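Local coordinates for UBP3-associated protein BRE5 (Saccharomyces cerevisiae, PDB 1ZX2) that works as the cofactor of the deubiquitinating enzyme Ubp3, pairing with it through an NTF2-like domain in ubiquitin cleavage, at residues 8-13 / 99-104. Sequence-based numbering, arbitrary orientation.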
loop_
_atom_site.group_PDB
_atom_site.type_symbol
_atom_site.label_atom_id
_atom_site.label_comp_id
_atom_site.label_asym_id
_atom_site.label_seq_id
_atom_site.Cartn_x
_atom_site.Cartn_y
_atom_site.Cartn_z
ATOM N N ASP A 8 -2.135 2.610 -17.411
ATOM C CA ASP A 8 -3.370 2.168 -18.098
ATOM C C ASP A 8 -3.959 1.011 -17.290
ATOM O O ASP A 8 -5.137 0.947 -17.089
ATOM C CB ASP A 8 -3.104 1.571 -19.507
ATOM C CG ASP A 8 -2.556 2.589 -20.552
ATOM O OD1 ASP A 8 -2.810 3.817 -20.404
ATOM O OD2 ASP A 8 -1.866 2.199 -21.555
ATOM N N ILE A 9 -3.119 0.065 -16.884
ATOM C CA ILE A 9 -3.591 -1.092 -16.201
ATOM C C ILE A 9 -4.291 -0.656 -14.880
ATOM O O ILE A 9 -5.366 -1.132 -14.544
ATOM C CB ILE A 9 -2.454 -2.023 -15.936
ATOM C CG1 ILE A 9 -1.914 -2.626 -17.250
ATOM C CG2 ILE A 9 -2.923 -3.158 -15.065
ATOM C CD1 ILE A 9 -0.633 -3.450 -17.028
ATOM N N CYS A 10 -3.686 0.265 -14.156
ATOM C CA CYS A 10 -4.147 0.586 -12.815
ATOM C C CYS A 10 -5.410 1.385 -12.882
ATOM O O CYS A 10 -6.324 1.125 -12.119
ATOM C CB CYS A 10 -3.114 1.368 -12.009
ATOM S SG CYS A 10 -1.816 0.236 -11.573
ATOM N N PHE A 11 -5.447 2.345 -13.795
ATOM C CA PHE A 11 -6.638 3.179 -14.000
ATOM C C PHE A 11 -7.839 2.312 -14.476
ATOM O O PHE A 11 -8.946 2.507 -14.043
ATOM C CB PHE A 11 -6.387 4.292 -15.036
ATOM C CG PHE A 11 -5.576 5.475 -14.534
ATOM C CD1 PHE A 11 -5.399 6.579 -15.369
ATOM C CD2 PHE A 11 -4.933 5.482 -13.312
ATOM C CE1 PHE A 11 -4.618 7.678 -14.959
ATOM C CE2 PHE A 11 -4.173 6.591 -12.899
ATOM C CZ PHE A 11 -4.017 7.686 -13.727
ATOM N N ALA A 12 -7.589 1.331 -15.332
ATOM C CA ALA A 12 -8.683 0.451 -15.743
ATOM C C ALA A 12 -9.195 -0.367 -14.560
ATOM O O ALA A 12 -10.398 -0.506 -14.363
ATOM C CB ALA A 12 -8.250 -0.498 -16.865
ATOM N N PHE A 13 -8.268 -0.952 -13.807
ATOM C CA PHE A 13 -8.632 -1.779 -12.679
ATOM C C PHE A 13 -9.470 -1.021 -11.673
ATOM O O PHE A 13 -10.543 -1.458 -11.275
ATOM C CB PHE A 13 -7.414 -2.369 -11.998
ATOM C CG PHE A 13 -7.709 -2.848 -10.663
ATOM C CD1 PHE A 13 -7.418 -2.067 -9.572
ATOM C CD2 PHE A 13 -8.408 -4.059 -10.482
ATOM C CE1 PHE A 13 -7.734 -2.506 -8.294
ATOM C CE2 PHE A 13 -8.751 -4.471 -9.195
ATOM C CZ PHE A 13 -8.418 -3.695 -8.132
ATOM N N ILE A 99 1.444 -5.954 -9.422
ATOM C CA ILE A 99 1.322 -4.509 -9.301
ATOM C C ILE A 99 0.875 -4.126 -7.919
ATOM O O ILE A 99 -0.092 -4.655 -7.454
ATOM C CB ILE A 99 0.341 -3.965 -10.351
ATOM C CG1 ILE A 99 0.825 -4.323 -11.761
ATOM C CG2 ILE A 99 0.287 -2.443 -10.298
ATOM C CD1 ILE A 99 -0.164 -4.033 -12.864
ATOM N N LEU A 100 1.584 -3.186 -7.286
ATOM C CA LEU A 100 1.202 -2.543 -6.058
ATOM C C LEU A 100 0.564 -1.190 -6.403
ATOM O O LEU A 100 1.134 -0.423 -7.153
ATOM C CB LEU A 100 2.473 -2.291 -5.236
ATOM C CG LEU A 100 2.325 -1.412 -4.019
ATOM C CD1 LEU A 100 1.472 -2.118 -2.963
ATOM C CD2 LEU A 100 3.735 -1.107 -3.424
ATOM N N ILE A 101 -0.618 -0.939 -5.880
ATOM C CA ILE A 101 -1.332 0.321 -5.980
ATOM C C ILE A 101 -1.592 0.875 -4.627
ATOM O O ILE A 101 -2.034 0.119 -3.733
ATOM C CB ILE A 101 -2.734 0.090 -6.673
ATOM C CG1 ILE A 101 -2.558 -0.519 -8.041
ATOM C CG2 ILE A 101 -3.467 1.370 -6.892
ATOM C CD1 ILE A 101 -3.815 -0.924 -8.782
ATOM N N MET A 102 -1.410 2.194 -4.449
ATOM C CA MET A 102 -1.852 2.868 -3.241
ATOM C C MET A 102 -2.659 4.034 -3.706
ATOM O O MET A 102 -2.175 4.800 -4.539
ATOM C CB MET A 102 -0.665 3.379 -2.386
ATOM C CG MET A 102 -1.055 3.945 -0.984
ATOM S SD MET A 102 0.400 4.546 0.042
ATOM C CE MET A 102 0.475 6.060 -0.732
ATOM N N ALA A 103 -3.871 4.190 -3.210
ATOM C CA ALA A 103 -4.706 5.305 -3.595
ATOM C C ALA A 103 -5.227 5.979 -2.336
ATOM O O ALA A 103 -5.494 5.296 -1.324
ATOM C CB ALA A 103 -5.872 4.843 -4.477
ATOM N N THR A 104 -5.290 7.312 -2.341
ATOM C CA THR A 104 -5.947 8.033 -1.280
ATOM C C THR A 104 -7.100 8.795 -1.873
ATOM O O THR A 104 -7.145 9.031 -3.095
ATOM C CB THR A 104 -4.995 8.992 -0.534
ATOM O OG1 THR A 104 -4.528 10.066 -1.376
ATOM C CG2 THR A 104 -3.716 8.236 -0.068
#
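Cys-10 meets Ile-99 and Ile-101 at once, its sulfur lying against two side chains that leave the same face of strand 98-109. Cys-10 SG is 3.6 Å from both Ile-99 CG2 and Ile-101 CD1. Its torsion, with SG anti to the carbonyl carbon (chi1 -73°), directs the sulfur to the strand at the point where the backbones are closest, the CA atoms of Cys-10 and Ile-101 being 7.4 Å apart.

The two isoleucines share nearly the same torsions and both reach the helix with the CG1-CD1 branch; Ile-99 adds CG2. That CG2 rests against the sulfur, while Ile-99 CD1, at the end of the longer branch, lies 3.6 Å from Ile-9 CG2. The CD1 methyl of Ile-101 sits between Cys-10 and Phe-13, touching the ring obliquely at CD1 of Phe-13 (3.9 Å). With its CG anti to the backbone N (chi1 162°), Phe-13 brings the CD1 corner of its ring to this methyl. No hydrogen bond links the segments, and the interface is purely apolar, burying a modest 213 Å².

This is helix-on-sheet packing within the NTF2-like domain, segment 8-13 of helix 6-23 running at 58° to segment 99-104 of strand 98-109. Strands 80-92 and 115-125 flank strand 98-109 and extend the apolar floor, Phe-89 touching Cys-10 and Phe-121 meeting the Phe-13 ring edge-to-face. Phe-132 of strand 132-141 contacts both Ile-9 and Ile-99. On the other face of the sheet, Leu-100 and Met-102 pack against Ile-138 and Thr-120 of the second subunit, so strand 98-109 joins the helix-covered core to the dimer interface.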